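Local coordinates for FtsZ-like protein of unknown function (Nostoc punctiforme, PDB 3C8L) that is of unknown function but is FtsZ-like and belongs to a family of conserved hypothetical proteins, at residues M2-L7 / I55-V60; I8-M13 / A35-P40; T23-R28 / L109-A114. All blocks are in the same frame, centred on the assembly; numbering follows the deposited sequence.

Contact 1 (M2-L7 / I55-V60). With SO4 (sulfate ion), chain C.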
# COMPACT_ATOMS: atom_id res chain seq x y z
N MSE A 2 -4.94 -16.95 -28.35
CA MSE A 2 -5.99 -16.13 -28.88
C MSE A 2 -5.81 -14.71 -28.36
O MSE A 2 -5.40 -14.51 -27.23
CB MSE A 2 -7.34 -16.70 -28.44
CG MSE A 2 -7.56 -18.12 -28.92
SE MSE A 2 -7.71 -18.20 -30.82
CE MSE A 2 -9.43 -17.25 -30.97
N ALA A 3 -6.10 -13.73 -29.20
CA ALA A 3 -5.99 -12.34 -28.80
C ALA A 3 -6.94 -12.07 -27.62
O ALA A 3 -8.04 -12.61 -27.54
CB ALA A 3 -6.29 -11.42 -29.96
N ARG A 4 -6.53 -11.16 -26.75
CA ARG A 4 -7.28 -10.82 -25.54
C ARG A 4 -7.27 -9.35 -25.25
O ARG A 4 -6.41 -8.63 -25.71
CB ARG A 4 -6.70 -11.63 -24.42
CG ARG A 4 -5.20 -11.58 -24.40
CD ARG A 4 -4.72 -12.93 -23.97
NE ARG A 4 -3.27 -13.09 -23.88
CZ ARG A 4 -2.43 -13.57 -24.80
NH1 ARG A 4 -2.80 -13.99 -26.02
NH2 ARG A 4 -1.15 -13.65 -24.45
N LYS A 5 -8.29 -8.91 -24.52
CA LYS A 5 -8.47 -7.52 -24.16
C LYS A 5 -8.20 -7.29 -22.69
O LYS A 5 -8.71 -8.02 -21.84
CB LYS A 5 -9.91 -7.11 -24.50
CG LYS A 5 -10.30 -5.71 -24.16
CD LYS A 5 -11.71 -5.35 -24.63
CE LYS A 5 -12.05 -3.91 -24.27
NZ LYS A 5 -11.09 -2.87 -24.78
N ARG A 6 -7.47 -6.23 -22.37
CA ARG A 6 -7.17 -5.90 -20.97
C ARG A 6 -8.41 -5.35 -20.26
O ARG A 6 -9.05 -4.44 -20.77
CB ARG A 6 -6.05 -4.86 -20.88
CG ARG A 6 -4.69 -5.31 -21.42
CD ARG A 6 -3.71 -4.14 -21.48
NE ARG A 6 -4.23 -3.15 -22.41
CZ ARG A 6 -4.03 -1.85 -22.34
NH1 ARG A 6 -3.31 -1.30 -21.38
NH2 ARG A 6 -4.66 -1.08 -23.21
N LEU A 7 -8.71 -5.87 -19.08
CA LEU A 7 -9.83 -5.39 -18.30
C LEU A 7 -9.36 -4.46 -17.17
O LEU A 7 -9.73 -3.29 -17.12
CB LEU A 7 -10.68 -6.53 -17.72
CG LEU A 7 -11.37 -7.49 -18.69
CD1 LEU A 7 -12.33 -8.40 -17.91
CD2 LEU A 7 -12.11 -6.78 -19.78
N ILE A 55 -8.20 -15.00 -17.60
CA ILE A 55 -6.83 -14.98 -18.07
C ILE A 55 -6.14 -13.95 -17.18
O ILE A 55 -6.60 -12.80 -17.08
CB ILE A 55 -6.75 -14.52 -19.54
CG1 ILE A 55 -7.45 -15.56 -20.43
CG2 ILE A 55 -5.31 -14.35 -19.91
CD1 ILE A 55 -7.67 -15.09 -21.85
N ILE A 56 -5.07 -14.38 -16.52
CA ILE A 56 -4.31 -13.49 -15.66
C ILE A 56 -2.85 -13.49 -16.09
O ILE A 56 -2.18 -14.51 -16.06
CB ILE A 56 -4.43 -13.88 -14.17
CG1 ILE A 56 -5.91 -14.01 -13.77
CG2 ILE A 56 -3.70 -12.82 -13.32
CD1 ILE A 56 -6.12 -14.43 -12.31
N GLU A 57 -2.35 -12.34 -16.52
CA GLU A 57 -0.97 -12.19 -16.92
C GLU A 57 -0.24 -11.37 -15.85
O GLU A 57 -0.70 -10.28 -15.47
CB GLU A 57 -0.85 -11.45 -18.25
CG GLU A 57 -1.40 -12.16 -19.46
CD GLU A 57 -1.29 -11.25 -20.72
OE1 GLU A 57 -0.71 -10.13 -20.64
OE2 GLU A 57 -1.83 -11.65 -21.71
N VAL A 58 0.93 -11.85 -15.45
CA VAL A 58 1.73 -11.20 -14.44
C VAL A 58 3.03 -10.72 -15.06
O VAL A 58 3.71 -11.50 -15.73
CB VAL A 58 2.03 -12.14 -13.26
CG1 VAL A 58 2.84 -11.41 -12.17
CG2 VAL A 58 0.75 -12.69 -12.67
N GLN A 59 3.35 -9.43 -14.87
CA GLN A 59 4.59 -8.84 -15.34
C GLN A 59 5.37 -8.39 -14.11
O GLN A 59 4.86 -7.56 -13.34
CB GLN A 59 4.28 -7.61 -16.22
CG GLN A 59 5.52 -6.91 -16.76
CD GLN A 59 5.24 -5.53 -17.36
OE1 GLN A 59 4.11 -5.07 -17.41
NE2 GLN A 59 6.30 -4.88 -17.83
N VAL A 60 6.55 -8.98 -13.90
CA VAL A 60 7.42 -8.63 -12.78
C VAL A 60 8.74 -8.01 -13.23
O VAL A 60 9.32 -8.47 -14.21
CB VAL A 60 7.75 -9.88 -11.91
CG1 VAL A 60 8.92 -9.63 -10.95
CG2 VAL A 60 6.50 -10.32 -11.13
S SO4 C . -6.39 -3.67 -25.40
O1 SO4 C . -6.77 -2.49 -24.58
O2 SO4 C . -6.39 -3.28 -26.80
O3 SO4 C . -4.99 -4.03 -25.07
O4 SO4 C . -7.30 -4.75 -25.08
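Arg4 and Glu57 form a salt bridge on the surface of a mixed beta sheet, reaching from strand 4-16 to strand 55-62 over strand 107-120, which pairs with both. With a whole strand intervening, the nearest CA atoms, those of Arg4 and Ile55, are 8.6 Å apart, and long polar side chains suit the span. The firm part is the bond from Arg4 NE to Glu57 OE2, 3.0 Å long and fairly straight (159°). The guanidinium and carboxylate planes stand 79° apart, so the two groups do not meet in a flat, two-pronged pair: Arg4 NH2 also turns to OE2, but weakly, at 3.5 Å. Nearer the backbone of Arg4, CD lies 4.2 Å from Ile55 CD1, an apolar neighbour for the aliphatic stem. With chi1 at 47° and a bend at chi2, the chain presents NE to Glu57 and brings NH1 back to Met2 O, 2.9 Å away; that oxygen lies near the guanidinium plane, though NH1 stands above the carbonyl plane. The looseness lies in exposure: Arg4 was modelled in two conformers, so the salt bridge describes one of them and is probably not permanent. Farther along the strand Arg6 grips a sulfate, probably from the crystallisation liquor, that also bonds to Arg96 of the third subunit. Its NE reaches sulfate O3, its backbone N holds O4, and NH2 meets O1 at 2.9 Å.

Contact 2 (I8-M13 / A35-P40). With IMD (imidazole), chain F.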
# COMPACT_ATOMS: atom_id res chain seq x y z
N ILE A 8 -8.54 -5.02 -16.28
CA ILE A 8 -8.01 -4.29 -15.11
C ILE A 8 -6.56 -4.67 -14.93
O ILE A 8 -6.16 -5.78 -15.27
CB ILE A 8 -8.79 -4.58 -13.77
CG1 ILE A 8 -8.27 -3.72 -12.60
CG2 ILE A 8 -8.71 -6.06 -13.41
CD1 ILE A 8 -9.02 -3.89 -11.29
N ILE A 9 -5.78 -3.72 -14.40
CA ILE A 9 -4.35 -3.90 -14.11
C ILE A 9 -4.16 -3.51 -12.65
O ILE A 9 -4.53 -2.40 -12.25
CB ILE A 9 -3.44 -3.06 -15.04
CG1 ILE A 9 -3.76 -3.30 -16.52
CG2 ILE A 9 -1.99 -3.33 -14.74
CD1 ILE A 9 -3.07 -2.32 -17.46
N GLU A 10 -3.64 -4.43 -11.84
CA GLU A 10 -3.41 -4.25 -10.41
C GLU A 10 -1.91 -4.27 -10.18
O GLU A 10 -1.24 -5.24 -10.54
CB GLU A 10 -4.07 -5.41 -9.66
CG GLU A 10 -5.54 -5.52 -9.91
CD GLU A 10 -6.08 -6.81 -9.33
OE1 GLU A 10 -6.37 -6.88 -8.13
OE2 GLU A 10 -6.21 -7.78 -10.13
N MSE A 11 -1.37 -3.23 -9.55
CA MSE A 11 0.06 -3.09 -9.36
C MSE A 11 0.45 -3.14 -7.89
O MSE A 11 -0.26 -2.65 -7.00
CB MSE A 11 0.53 -1.80 -10.05
CG MSE A 11 0.47 -1.96 -11.60
SE MSE A 11 0.36 -0.34 -12.62
CE MSE A 11 -1.53 0.08 -12.25
N GLY A 12 1.63 -3.69 -7.63
CA GLY A 12 2.14 -3.84 -6.28
C GLY A 12 3.64 -3.92 -6.21
O GLY A 12 4.30 -4.20 -7.23
N MSE A 13 4.16 -3.71 -5.00
CA MSE A 13 5.59 -3.74 -4.72
C MSE A 13 5.85 -4.80 -3.65
O MSE A 13 5.07 -4.92 -2.70
CB MSE A 13 6.05 -2.37 -4.20
CG MSE A 13 7.53 -2.27 -3.84
SE MSE A 13 8.08 -0.54 -3.22
CE MSE A 13 7.06 -0.49 -1.74
N ALA A 35 -4.02 -7.92 -3.08
CA ALA A 35 -4.58 -8.09 -1.74
C ALA A 35 -5.67 -7.14 -1.36
O ALA A 35 -6.52 -7.47 -0.52
CB ALA A 35 -3.45 -8.00 -0.68
N HIS A 36 -5.62 -5.93 -1.90
CA HIS A 36 -6.57 -4.90 -1.52
C HIS A 36 -7.70 -4.70 -2.48
O HIS A 36 -8.42 -3.72 -2.36
CB HIS A 36 -5.87 -3.58 -1.19
CG HIS A 36 -4.94 -3.64 -0.02
ND1 HIS A 36 -4.10 -2.58 0.27
CD2 HIS A 36 -4.65 -4.62 0.87
CE1 HIS A 36 -3.37 -2.89 1.33
NE2 HIS A 36 -3.68 -4.12 1.70
N ASN A 37 -7.87 -5.64 -3.41
CA ASN A 37 -8.97 -5.61 -4.35
C ASN A 37 -9.74 -6.91 -4.32
O ASN A 37 -9.19 -7.94 -4.00
CB ASN A 37 -8.48 -5.42 -5.80
CG ASN A 37 -7.59 -4.23 -5.97
OD1 ASN A 37 -7.89 -3.15 -5.50
ND2 ASN A 37 -6.49 -4.44 -6.67
N ALA A 38 -11.03 -6.84 -4.63
CA ALA A 38 -11.90 -8.02 -4.74
C ALA A 38 -12.62 -7.92 -6.09
O ALA A 38 -12.95 -6.81 -6.54
CB ALA A 38 -12.90 -8.11 -3.60
N LEU A 39 -12.87 -9.06 -6.71
CA LEU A 39 -13.49 -9.14 -8.05
C LEU A 39 -14.78 -9.95 -8.01
O LEU A 39 -14.88 -11.01 -8.64
CB LEU A 39 -12.49 -9.84 -9.01
CG LEU A 39 -11.08 -9.29 -9.08
CD1 LEU A 39 -10.22 -10.13 -10.04
CD2 LEU A 39 -11.14 -7.87 -9.53
N PRO A 40 -15.80 -9.48 -7.28
CA PRO A 40 -17.01 -10.29 -7.17
C PRO A 40 -17.75 -10.59 -8.46
O PRO A 40 -18.30 -11.70 -8.61
CB PRO A 40 -17.89 -9.46 -6.21
CG PRO A 40 -17.36 -8.05 -6.33
CD PRO A 40 -15.88 -8.26 -6.47
N1 IMD F . -6.70 -10.13 -9.35
C2 IMD F . -7.19 -10.46 -8.17
N3 IMD F . -7.25 -11.81 -8.08
C4 IMD F . -6.79 -12.32 -9.22
C5 IMD F . -6.45 -11.26 -10.05
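The carboxylate of Glu10 and the amide of Asn37 approach from opposite directions, their planes turned 46° against each other. A third flat group, an imidazole probably from the crystallisation liquor, is met at its edge by Glu10 OE2 through N1, while CD1 of Leu39 lies over one ring face, 3.6 Å from C2; an acid at the edge thus joins a methyl over the face. ND2 of Asn37 gives a hydrogen to Glu10 OE1 over 2.8 Å, nearly straight at 160°; the oxygen lies in the amide plane and is met on its anti lone pair, the one turned from OE2. OE2 itself takes a nearly straight hydrogen bond (176°) from imidazole N1, very short at 2.5 Å. Glu10 reaches this position because its CG lies anti to the carbonyl carbon and the chain beyond runs extended, sending the carboxylate off the strand. Glutamate suits the place by being long enough to bring a charged acceptor to Asn37 ND2. With an alanine here both oxygens go, and Asn37 ND2 would probably be left without this acceptor, its amide more free to turn. Asn37 has a second hold, since its OD1 is hydrogen-bonded to ND2 of Asn37 of the second subunit. In the fold, strand 4-16 is hydrogen-bonded to strand 107-120, while helix 22-34 brings the chain round to the short strand 37-38. Ile9 and Glu10 of the former strand and Asn37 and Ala38 of the latter pair antiparallel with the second subunit, carrying the sheet across the interface.

Contact 3 (T23-R28 / L109-A114)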
# COMPACT_ATOMS: atom_id res chain seq x y z
N THR A 23 12.93 -14.09 -5.81
CA THR A 23 11.65 -14.79 -5.83
C THR A 23 10.71 -14.27 -4.72
O THR A 23 9.50 -14.12 -4.95
CB THR A 23 11.83 -16.32 -5.62
OG1 THR A 23 12.61 -16.84 -6.70
CG2 THR A 23 10.47 -17.03 -5.66
N ILE A 24 11.24 -14.03 -3.52
CA ILE A 24 10.48 -13.54 -2.38
C ILE A 24 9.93 -12.14 -2.68
O ILE A 24 8.77 -11.83 -2.43
CB ILE A 24 11.38 -13.53 -1.10
CG1 ILE A 24 11.66 -14.98 -0.66
CG2 ILE A 24 10.72 -12.75 0.03
CD1 ILE A 24 12.52 -15.10 0.56
N ALA A 25 10.79 -11.28 -3.21
CA ALA A 25 10.36 -9.93 -3.57
C ALA A 25 9.22 -10.01 -4.61
O ALA A 25 8.19 -9.33 -4.49
CB ALA A 25 11.53 -9.12 -4.11
N ALA A 26 9.40 -10.87 -5.62
CA ALA A 26 8.40 -11.02 -6.66
C ALA A 26 7.07 -11.58 -6.15
O ALA A 26 6.01 -11.09 -6.51
CB ALA A 26 8.94 -11.90 -7.79
N SER A 27 7.15 -12.60 -5.30
CA SER A 27 5.95 -13.21 -4.73
C SER A 27 5.18 -12.19 -3.90
O SER A 27 3.94 -12.10 -3.98
CB SER A 27 6.32 -14.45 -3.89
OG SER A 27 6.79 -15.47 -4.74
N ARG A 28 5.91 -11.44 -3.08
CA ARG A 28 5.29 -10.41 -2.24
C ARG A 28 4.69 -9.30 -3.09
O ARG A 28 3.65 -8.74 -2.73
CB ARG A 28 6.30 -9.83 -1.28
CG ARG A 28 6.64 -10.80 -0.16
CD ARG A 28 7.77 -10.33 0.72
NE ARG A 28 7.98 -11.26 1.84
CZ ARG A 28 9.01 -11.23 2.67
NH1 ARG A 28 9.97 -10.34 2.52
NH2 ARG A 28 9.10 -12.15 3.65
N LEU A 109 16.22 -6.21 -2.07
CA LEU A 109 15.70 -6.29 -3.43
C LEU A 109 14.24 -5.91 -3.47
O LEU A 109 13.42 -6.47 -2.71
CB LEU A 109 15.88 -7.71 -3.98
CG LEU A 109 17.30 -8.31 -3.84
CD1 LEU A 109 17.33 -9.73 -4.46
CD2 LEU A 109 18.36 -7.42 -4.46
N ILE A 110 13.90 -5.01 -4.38
CA ILE A 110 12.55 -4.53 -4.54
C ILE A 110 12.01 -4.89 -5.92
O ILE A 110 12.63 -4.59 -6.95
CB ILE A 110 12.45 -3.00 -4.30
CG1 ILE A 110 13.05 -2.62 -2.94
CG2 ILE A 110 10.99 -2.59 -4.43
CD1 ILE A 110 13.12 -1.14 -2.70
N ALA A 111 10.88 -5.61 -5.94
CA ALA A 111 10.19 -6.00 -7.15
C ALA A 111 8.89 -5.24 -7.31
O ALA A 111 8.28 -4.84 -6.32
CB ALA A 111 9.81 -7.53 -7.09
N ILE A 112 8.52 -5.10 -8.57
CA ILE A 112 7.24 -4.55 -8.98
C ILE A 112 6.48 -5.64 -9.72
O ILE A 112 7.08 -6.38 -10.51
CB ILE A 112 7.43 -3.37 -9.94
CG1 ILE A 112 8.08 -2.22 -9.18
CG2 ILE A 112 6.10 -2.93 -10.58
CD1 ILE A 112 8.54 -1.17 -10.09
N ALA A 113 5.17 -5.76 -9.48
CA ALA A 113 4.31 -6.67 -10.21
C ALA A 113 3.10 -5.90 -10.75
O ALA A 113 2.53 -5.06 -10.07
CB ALA A 113 3.81 -7.87 -9.36
N ALA A 114 2.76 -6.18 -12.01
CA ALA A 114 1.54 -5.75 -12.64
C ALA A 114 0.76 -7.03 -12.96
O ALA A 114 1.26 -7.88 -13.70
CB ALA A 114 1.76 -4.93 -13.90
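Ala25 and Ala111 meet methyl to methyl where helix 22-34 lies on the beta sheet, their CB atoms 3.8 Å apart. Ala25 CB also rests 3.5 Å from the carbonyl oxygen of Leu109, while the Ala111 methyl presses on the helix backbone, 3.6 Å from Ala25 O and 3.7 Å from Ala26 N. Each alanine thus touches backbone as well as side chain, and the two CA atoms come within 5.3 Å. Alanine suits both places because its single methyl fits against main chain at this distance. The axes of the two short segments come within 7.0 Å, with a signed crossing angle of -37°. Around this centre the next shell is largely apolar: Ala111 also meets Ala29 of the same helix and Val62 of strand 55-62, Ala113 packs on Ala29 and Val30, and Ala26 fits against Val60 and against Val73 of helix 70-74. Because residues alternate along a strand, Ile110 and Ile112 point from the helix, Ile110 packing on Met13 and on Ile112 of the third subunit, Ile112 on Gly90 of that subunit. The helix also has polar links outside the interface: Thr23 OG1 with the backbone N of Arg69, and Arg28 NH1 with the carbonyl oxygen of Ile15 on strand 4-16. Across the two segments there is no hydrogen bond, so the attachment depends on shape and van der Waals contact, with small methyls setting how near the helix can lie.

From the N terminus, strand 4-16 supplies the first segments of contacts 1 and 2, which adjoin in sequence. Contact 2 closes a short loop around helix 22-34, bringing the chain at 35-40 back to its starting strand, and is nested inside the longer loop that contact 1 closes at 55-60. Contact 3 crosses both: it starts within these loops, at 23-28, and ends on strand 107-120 near the C terminus. That strand lies between strands 4-16 and 55-62 in the sheet, so contact 3 touches both other contacts, through Gly12 O to Ala113 N and Gln59 O to Ala114 N, both probable hydrogen bonds.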